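PDB 2Q00: Orf c02003 protein from Sulfolobus solfataricus P2, which is of unknown function, a small, mainly helical archaeal protein of the PaREP1 family. Local coordinates for residues A[12-17]-A[28-33]; A[36-41]-A[112-117]. All coordinates share one frame; numbering follows the deposited sequence.

Contact 1 (A[12-17]-A[28-33]); sequences EEAEEF and EKYYKA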
ATOM      1  N   GLU A  12      -6.491   7.852  -4.602  1.00 46.42           N
ATOM      2  CA  GLU A  12      -7.048   8.928  -5.408  1.00 45.21           C
ATOM      3  C   GLU A  12      -6.095  10.121  -5.430  1.00 44.82           C
ATOM      4  O   GLU A  12      -5.884  10.715  -6.488  1.00 46.73           O
ATOM      5  CB  GLU A  12      -8.404   9.352  -4.868  1.00 47.17           C
ATOM      6  N   GLU A  13      -5.519  10.472  -4.277  1.00 42.90           N
ATOM      7  CA  GLU A  13      -4.577  11.593  -4.234  1.00 47.88           C
ATOM      8  C   GLU A  13      -3.293  11.259  -5.033  1.00 48.54           C
ATOM      9  O   GLU A  13      -2.679  12.149  -5.649  1.00 49.42           O
ATOM     10  CB  GLU A  13      -4.213  11.953  -2.783  1.00 45.54           C
ATOM     11  CG  GLU A  13      -5.399  12.274  -1.871  1.00 56.87           C
ATOM     12  CD  GLU A  13      -4.950  12.699  -0.462  1.00 60.37           C
ATOM     13  OE1 GLU A  13      -4.022  12.052   0.095  1.00 64.66           O
ATOM     14  OE2 GLU A  13      -5.525  13.676   0.093  1.00 62.10           O
ATOM     15  N   ALA A  14      -2.884   9.988  -5.024  1.00 47.16           N
ATOM     16  CA  ALA A  14      -1.699   9.587  -5.784  1.00 46.62           C
ATOM     17  C   ALA A  14      -2.048   9.756  -7.270  1.00 45.44           C
ATOM     18  O   ALA A  14      -1.262  10.296  -8.045  1.00 43.08           O
ATOM     19  CB  ALA A  14      -1.325   8.137  -5.481  1.00 41.99           C
ATOM     20  N   GLU A  15      -3.242   9.305  -7.647  1.00 47.79           N
ATOM     21  CA  GLU A  15      -3.719   9.419  -9.019  1.00 50.67           C
ATOM     22  C   GLU A  15      -3.682  10.882  -9.492  1.00 52.29           C
ATOM     23  O   GLU A  15      -3.260  11.167 -10.612  1.00 54.12           O
ATOM     24  CB  GLU A  15      -5.151   8.894  -9.114  1.00 45.21           C
ATOM     25  CG  GLU A  15      -5.322   7.420  -8.809  1.00 50.84           C
ATOM     26  CD  GLU A  15      -5.003   6.535 -10.004  1.00 55.20           C
ATOM     27  OE1 GLU A  15      -3.806   6.271 -10.266  1.00 56.77           O
ATOM     28  OE2 GLU A  15      -5.955   6.108 -10.692  1.00 62.59           O
ATOM     29  N   GLU A  16      -4.123  11.804  -8.638  1.00 55.53           N
ATOM     30  CA  GLU A  16      -4.131  13.224  -8.993  1.00 59.79           C
ATOM     31  C   GLU A  16      -2.731  13.733  -9.322  1.00 57.68           C
ATOM     32  O   GLU A  16      -2.520  14.371 -10.354  1.00 58.98           O
ATOM     33  CB  GLU A  16      -4.714  14.071  -7.853  1.00 58.45           C
ATOM     34  CG  GLU A  16      -6.233  13.998  -7.711  1.00 64.79           C
ATOM     35  CD  GLU A  16      -6.783  14.952  -6.641  1.00 67.42           C
ATOM     36  OE1 GLU A  16      -8.026  15.111  -6.578  1.00 76.22           O
ATOM     37  OE2 GLU A  16      -5.979  15.537  -5.866  1.00 61.99           O
ATOM     38  N   PHE A  17      -1.785  13.462  -8.425  1.00 57.82           N
ATOM     39  CA  PHE A  17      -0.395  13.869  -8.598  1.00 56.03           C
ATOM     40  C   PHE A  17       0.201  13.300  -9.877  1.00 56.85           C
ATOM     41  O   PHE A  17       0.940  13.988 -10.587  1.00 55.48           O
ATOM     42  CB  PHE A  17       0.439  13.401  -7.408  1.00 55.10           C
ATOM     43  CG  PHE A  17       0.275  14.245  -6.188  1.00 55.58           C
ATOM     44  CD1 PHE A  17       0.562  15.607  -6.232  1.00 51.77           C
ATOM     45  CD2 PHE A  17      -0.137  13.675  -4.985  1.00 58.55           C
ATOM     46  CE1 PHE A  17       0.445  16.399  -5.096  1.00 53.46           C
ATOM     47  CE2 PHE A  17      -0.260  14.451  -3.834  1.00 58.96           C
ATOM     48  CZ  PHE A  17       0.034  15.820  -3.885  1.00 60.26           C
ATOM     49  N   GLU A  28       4.733   8.412  -3.194  1.00 44.95           N
ATOM     50  CA  GLU A  28       4.559   8.402  -1.753  1.00 46.81           C
ATOM     51  C   GLU A  28       3.103   8.170  -1.344  1.00 44.64           C
ATOM     52  O   GLU A  28       2.836   7.480  -0.359  1.00 45.73           O
ATOM     53  CB  GLU A  28       5.090   9.706  -1.147  1.00 46.42           C
ATOM     54  CG  GLU A  28       5.171   9.683   0.383  1.00 57.18           C
ATOM     55  CD  GLU A  28       5.613   8.325   0.948  1.00 71.66           C
ATOM     56  OE1 GLU A  28       6.631   7.763   0.481  1.00 72.19           O
ATOM     57  OE2 GLU A  28       4.933   7.817   1.865  1.00 77.88           O
ATOM     58  N   LYS A  29       2.162   8.731  -2.103  1.00 45.36           N
ATOM     59  CA  LYS A  29       0.750   8.555  -1.779  1.00 44.66           C
ATOM     60  C   LYS A  29       0.312   7.142  -2.093  1.00 44.77           C
ATOM     61  O   LYS A  29      -0.509   6.561  -1.365  1.00 45.70           O
ATOM     62  CB  LYS A  29      -0.120   9.559  -2.536  1.00 48.11           C
ATOM     63  CG  LYS A  29      -0.447  10.814  -1.732  1.00 47.14           C
ATOM     64  CD  LYS A  29       0.694  11.802  -1.681  1.00 55.13           C
ATOM     65  CE  LYS A  29       0.784  12.485  -0.317  1.00 56.34           C
ATOM     66  NZ  LYS A  29      -0.543  12.852   0.255  1.00 54.67           N
ATOM     67  N   TYR A  30       0.855   6.588  -3.176  1.00 45.60           N
ATOM     68  CA  TYR A  30       0.537   5.218  -3.555  1.00 43.03           C
ATOM     69  C   TYR A  30       1.047   4.298  -2.462  1.00 42.52           C
ATOM     70  O   TYR A  30       0.400   3.315  -2.116  1.00 44.35           O
ATOM     71  CB  TYR A  30       1.202   4.843  -4.877  1.00 45.33           C
ATOM     72  CG  TYR A  30       0.495   5.361  -6.112  1.00 43.99           C
ATOM     73  CD1 TYR A  30      -0.812   4.972  -6.398  1.00 42.82           C
ATOM     74  CD2 TYR A  30       1.142   6.229  -7.003  1.00 44.58           C
ATOM     75  CE1 TYR A  30      -1.464   5.430  -7.538  1.00 45.68           C
ATOM     76  CE2 TYR A  30       0.503   6.693  -8.155  1.00 43.59           C
ATOM     77  CZ  TYR A  30      -0.810   6.286  -8.419  1.00 44.42           C
ATOM     78  OH  TYR A  30      -1.472   6.713  -9.552  1.00 47.35           O
ATOM     79  N   TYR A  31       2.221   4.613  -1.923  1.00 41.47           N
ATOM     80  CA  TYR A  31       2.778   3.785  -0.866  1.00 44.99           C
ATOM     81  C   TYR A  31       1.906   3.896   0.387  1.00 42.63           C
ATOM     82  O   TYR A  31       1.579   2.895   1.013  1.00 45.01           O
ATOM     83  CB  TYR A  31       4.211   4.203  -0.545  1.00 48.33           C
ATOM     84  CG  TYR A  31       4.821   3.381   0.569  1.00 51.97           C
ATOM     85  CD1 TYR A  31       5.030   2.007   0.413  1.00 50.53           C
ATOM     86  CD2 TYR A  31       5.174   3.971   1.786  1.00 50.28           C
ATOM     87  CE1 TYR A  31       5.570   1.245   1.437  1.00 46.84           C
ATOM     88  CE2 TYR A  31       5.716   3.216   2.816  1.00 47.77           C
ATOM     89  CZ  TYR A  31       5.908   1.851   2.634  1.00 52.78           C
ATOM     90  OH  TYR A  31       6.401   1.085   3.654  1.00 59.58           O
ATOM     91  N   LYS A  32       1.538   5.119   0.755  1.00 43.30           N
ATOM     92  CA  LYS A  32       0.683   5.329   1.919  1.00 43.09           C
ATOM     93  C   LYS A  32      -0.636   4.590   1.721  1.00 42.47           C
ATOM     94  O   LYS A  32      -1.190   4.051   2.671  1.00 44.75           O
ATOM     95  CB  LYS A  32       0.427   6.820   2.143  1.00 45.22           C
ATOM     96  CG  LYS A  32       1.609   7.548   2.753  1.00 47.19           C
ATOM     97  CD  LYS A  32       1.297   9.014   2.999  1.00 45.94           C
ATOM     98  CE  LYS A  32       2.447   9.734   3.711  1.00 45.16           C
ATOM     99  NZ  LYS A  32       2.045  11.153   4.018  1.00 60.23           N
ATOM    100  N   ALA A  33      -1.127   4.562   0.484  1.00 41.26           N
ATOM    101  CA  ALA A  33      -2.360   3.850   0.174  1.00 41.75           C
ATOM    102  C   ALA A  33      -2.140   2.379   0.495  1.00 42.57           C
ATOM    103  O   ALA A  33      -3.023   1.707   1.032  1.00 45.56           O
ATOM    104  CB  ALA A  33      -2.737   4.014  -1.321  1.00 37.92           C
TER
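The Y30 ring has the methyl group of A14 over one face, near the ring centre, as a CH-pi contact. At the edge of the same ring, in its plane, lies E15 OE1. Y30 OH donates to E15 OE1 in a very short hydrogen bond of 2.5 Å. The first side-chain bond of E15 points away from 28-33, and a bend at chi2 (-82°) brings the carboxylate round to the hydroxyl. The carboxylate and ring planes stand 71° apart. Helices 6-19 and 23-45 follow each other in the chain and form an antiparallel helical hairpin. The two short segments run at 165° to each other, with axes 7.9 Å apart. The small A14 suits this spacing: its CB also meets K29 CB at 3.5 Å. The K29 chain, bent at chi2, chi3 and chi4, passes across E13 and F17. Its CD touches F17 CE2 at 3.5 Å, and its NZ makes a salt bridge with E13 OE1 at 3.6 Å. Y30 also meets the ring of Y11 and touches L89 of helix 79-95. A phenylalanine here would probably leave the E15 carboxylate without its hydroxyl donor and freer to turn.

Contact 2 (A[36-41]-A[112-117]); sequences EAIKLL and RKLVIF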
ATOM      1  N   GLU A  36      -2.019   1.636   4.359  1.00 44.15           N
ATOM      2  CA  GLU A  36      -3.370   1.615   4.908  1.00 42.95           C
ATOM      3  C   GLU A  36      -4.116   0.347   4.528  1.00 42.00           C
ATOM      4  O   GLU A  36      -4.913  -0.175   5.313  1.00 44.55           O
ATOM      5  CB  GLU A  36      -4.160   2.832   4.428  1.00 44.85           C
ATOM      6  CG  GLU A  36      -3.559   4.156   4.859  1.00 45.93           C
ATOM      7  CD  GLU A  36      -3.511   4.295   6.363  1.00 49.11           C
ATOM      8  OE1 GLU A  36      -4.579   4.163   6.996  1.00 43.90           O
ATOM      9  OE2 GLU A  36      -2.410   4.536   6.908  1.00 53.48           O
ATOM     10  N   ALA A  37      -3.865  -0.147   3.324  1.00 43.91           N
ATOM     11  CA  ALA A  37      -4.525  -1.362   2.864  1.00 43.92           C
ATOM     12  C   ALA A  37      -4.124  -2.524   3.757  1.00 44.14           C
ATOM     13  O   ALA A  37      -4.953  -3.363   4.117  1.00 44.30           O
ATOM     14  CB  ALA A  37      -4.141  -1.652   1.426  1.00 46.86           C
ATOM     15  N   ILE A  38      -2.843  -2.567   4.113  1.00 46.12           N
ATOM     16  CA  ILE A  38      -2.321  -3.621   4.979  1.00 47.74           C
ATOM     17  C   ILE A  38      -2.929  -3.527   6.388  1.00 49.54           C
ATOM     18  O   ILE A  38      -3.383  -4.535   6.946  1.00 46.62           O
ATOM     19  CB  ILE A  38      -0.786  -3.529   5.108  1.00 49.89           C
ATOM     20  CG1 ILE A  38      -0.121  -3.737   3.736  1.00 51.19           C
ATOM     21  CG2 ILE A  38      -0.308  -4.553   6.120  1.00 44.01           C
ATOM     22  CD1 ILE A  38      -0.324  -5.137   3.131  1.00 45.18           C
ATOM     23  N   LYS A  39      -2.924  -2.322   6.960  1.00 47.18           N
ATOM     24  CA  LYS A  39      -3.498  -2.134   8.286  1.00 48.27           C
ATOM     25  C   LYS A  39      -4.949  -2.616   8.274  1.00 49.24           C
ATOM     26  O   LYS A  39      -5.366  -3.393   9.131  1.00 50.80           O
ATOM     27  CB  LYS A  39      -3.446  -0.663   8.700  1.00 47.73           C
ATOM     28  CG  LYS A  39      -2.046  -0.121   8.910  1.00 44.51           C
ATOM     29  CD  LYS A  39      -2.057   1.333   9.338  1.00 45.98           C
ATOM     30  CE  LYS A  39      -0.647   1.886   9.439  1.00 51.44           C
ATOM     31  NZ  LYS A  39      -0.677   3.339   9.758  1.00 62.84           N
ATOM     32  N   LEU A  40      -5.707  -2.175   7.283  1.00 51.17           N
ATOM     33  CA  LEU A  40      -7.107  -2.567   7.174  1.00 55.45           C
ATOM     34  C   LEU A  40      -7.254  -4.077   7.132  1.00 55.92           C
ATOM     35  O   LEU A  40      -8.130  -4.649   7.779  1.00 61.11           O
ATOM     36  CB  LEU A  40      -7.734  -1.956   5.917  1.00 54.00           C
ATOM     37  CG  LEU A  40      -9.251  -2.058   5.790  1.00 59.61           C
ATOM     38  CD1 LEU A  40      -9.901  -1.378   6.991  1.00 62.32           C
ATOM     39  CD2 LEU A  40      -9.704  -1.404   4.479  1.00 57.45           C
ATOM     40  N   LEU A  41      -6.383  -4.721   6.367  1.00 58.92           N
ATOM     41  CA  LEU A  41      -6.409  -6.170   6.225  1.00 57.07           C
ATOM     42  C   LEU A  41      -5.986  -6.875   7.500  1.00 57.23           C
ATOM     43  O   LEU A  41      -6.489  -7.955   7.809  1.00 56.00           O
ATOM     44  CB  LEU A  41      -5.501  -6.593   5.068  1.00 57.57           C
ATOM     45  CG  LEU A  41      -6.050  -6.283   3.676  1.00 56.49           C
ATOM     46  CD1 LEU A  41      -4.954  -6.433   2.626  1.00 56.60           C
ATOM     47  CD2 LEU A  41      -7.223  -7.214   3.390  1.00 58.44           C
ATOM     48  N   ARG A 112      -3.242  -0.684  -6.477  1.00 49.25           N
ATOM     49  CA  ARG A 112      -4.683  -0.663  -6.701  1.00 50.32           C
ATOM     50  C   ARG A 112      -5.311  -1.991  -6.300  1.00 52.11           C
ATOM     51  O   ARG A 112      -6.315  -2.034  -5.588  1.00 54.64           O
ATOM     52  CB  ARG A 112      -5.004  -0.400  -8.173  1.00 51.05           C
ATOM     53  CG  ARG A 112      -6.438   0.081  -8.423  1.00 58.04           C
ATOM     54  CD  ARG A 112      -6.971  -0.335  -9.803  1.00 61.14           C
ATOM     55  NE  ARG A 112      -7.925   0.627 -10.367  1.00 72.54           N
ATOM     56  CZ  ARG A 112      -9.063   1.023  -9.788  1.00 80.70           C
ATOM     57  NH1 ARG A 112      -9.432   0.547  -8.598  1.00 79.46           N
ATOM     58  NH2 ARG A 112      -9.833   1.917 -10.399  1.00 75.23           N
ATOM     59  N   LYS A 113      -4.710  -3.078  -6.761  1.00 50.46           N
ATOM     60  CA  LYS A 113      -5.203  -4.421  -6.476  1.00 47.59           C
ATOM     61  C   LYS A 113      -5.167  -4.684  -4.977  1.00 44.44           C
ATOM     62  O   LYS A 113      -6.024  -5.361  -4.418  1.00 43.98           O
ATOM     63  CB  LYS A 113      -4.331  -5.449  -7.218  1.00 48.89           C
ATOM     64  CG  LYS A 113      -4.963  -6.826  -7.391  1.00 56.99           C
ATOM     65  CD  LYS A 113      -4.204  -7.652  -8.444  1.00 64.47           C
ATOM     66  CE  LYS A 113      -4.818  -9.034  -8.667  1.00 65.88           C
ATOM     67  NZ  LYS A 113      -3.992  -9.838  -9.616  1.00 68.92           N
ATOM     68  N   LEU A 114      -4.157  -4.139  -4.329  1.00 44.61           N
ATOM     69  CA  LEU A 114      -4.010  -4.325  -2.903  1.00 45.45           C
ATOM     70  C   LEU A 114      -5.101  -3.542  -2.193  1.00 46.22           C
ATOM     71  O   LEU A 114      -5.756  -4.044  -1.283  1.00 43.84           O
ATOM     72  CB  LEU A 114      -2.631  -3.825  -2.477  1.00 44.73           C
ATOM     73  CG  LEU A 114      -2.266  -3.934  -1.008  1.00 45.53           C
ATOM     74  CD1 LEU A 114      -2.545  -5.340  -0.493  1.00 42.56           C
ATOM     75  CD2 LEU A 114      -0.804  -3.555  -0.849  1.00 44.82           C
ATOM     76  N   VAL A 115      -5.298  -2.309  -2.630  1.00 46.54           N
ATOM     77  CA  VAL A 115      -6.293  -1.448  -2.022  1.00 49.19           C
ATOM     78  C   VAL A 115      -7.672  -2.091  -2.063  1.00 53.04           C
ATOM     79  O   VAL A 115      -8.351  -2.169  -1.039  1.00 54.62           O
ATOM     80  CB  VAL A 115      -6.332  -0.074  -2.725  1.00 45.74           C
ATOM     81  CG1 VAL A 115      -7.478   0.760  -2.195  1.00 43.69           C
ATOM     82  CG2 VAL A 115      -5.012   0.652  -2.497  1.00 44.28           C
ATOM     83  N   ILE A 116      -8.070  -2.573  -3.239  1.00 56.99           N
ATOM     84  CA  ILE A 116      -9.381  -3.187  -3.387  1.00 58.65           C
ATOM     85  C   ILE A 116      -9.515  -4.466  -2.575  1.00 58.33           C
ATOM     86  O   ILE A 116     -10.583  -4.754  -2.052  1.00 61.02           O
ATOM     87  CB  ILE A 116      -9.702  -3.479  -4.862  1.00 60.55           C
ATOM     88  CG1 ILE A 116      -8.723  -4.511  -5.413  1.00 71.78           C
ATOM     89  CG2 ILE A 116      -9.634  -2.176  -5.671  1.00 57.98           C
ATOM     90  CD1 ILE A 116      -9.073  -5.016  -6.806  1.00 83.50           C
ATOM     91  N   PHE A 117      -8.442  -5.236  -2.456  1.00 59.23           N
ATOM     92  CA  PHE A 117      -8.520  -6.448  -1.661  1.00 60.43           C
ATOM     93  C   PHE A 117      -8.941  -6.048  -0.255  1.00 59.57           C
ATOM     94  O   PHE A 117      -9.821  -6.671   0.336  1.00 60.63           O
ATOM     95  CB  PHE A 117      -7.169  -7.174  -1.606  1.00 59.84           C
ATOM     96  CG  PHE A 117      -6.879  -8.029  -2.815  1.00 67.89           C
ATOM     97  CD1 PHE A 117      -7.873  -8.838  -3.370  1.00 72.37           C
ATOM     98  CD2 PHE A 117      -5.597  -8.063  -3.370  1.00 68.74           C
ATOM     99  CE1 PHE A 117      -7.593  -9.671  -4.460  1.00 72.92           C
ATOM    100  CE2 PHE A 117      -5.307  -8.889  -4.454  1.00 62.08           C
ATOM    101  CZ  PHE A 117      -6.301  -9.696  -5.004  1.00 64.12           C
TER
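K39 NZ is gripped by several groups. It makes a salt bridge with E36 OE2 at 3.5 Å, a second with E35 OE2, and a cation-pi contact with W60. K39 and E36 make no contact with 112-117, and the contact itself is apolar. A37 CB lies 3.8 Å from L114 CG and also reaches the backbone of the partner helix, 4.1 Å from V115 CA. The CA atoms of A37 and V115 are 5.2 Å apart, a close approach that the small alanine allows. L114 carries much of the rest. Its CG is anti to its own N (chi1 -180°), which sends the branch across to helix 23-45. There L114 CD1 meets two methyl groups, L41 CD1 at 4.1 Å and I38 CD1 at 4.3 Å. The L41 and L114 side chains meet at a slant. Helices 23-45 and 101-122 are far apart in sequence but pack side by side in the all-helical fold. They point roughly the same way: the short segments are 28° apart in direction, with axes 8.7 Å from each other. Further along, the other branch of L41 rests on the main chain, with CD2 4.0 Å from F117 O. The F117 ring turns from 36-41 to pack on L82, N76 and E78. L82 of helix 79-95 also touches L114, and W83 of that helix touches I38. The first side-chain bond of V115 points away from 36-41, and V115 packs on A7 of helix 6-19.

How the contacts relate
Both contacts use helix 23-45. Contact 1 lies on its earlier part, where it pairs with helix 6-19, and contact 2 lies further along, where it meets helix 101-122. Their centres are about 13 Å apart. They touch directly: A33 O of contact 1 is 4.2 Å from V115 CG2 of contact 2, a packing contact. Contact 2 is buried and contact 1 only partly so; their centres lie about 6 Å and about 9 Å from the centre of the chain. Contact 1 holds the polar links, while contact 2 is apolar. Helix 79-95 reaches both, through L89 on Y30 and L82 on L114.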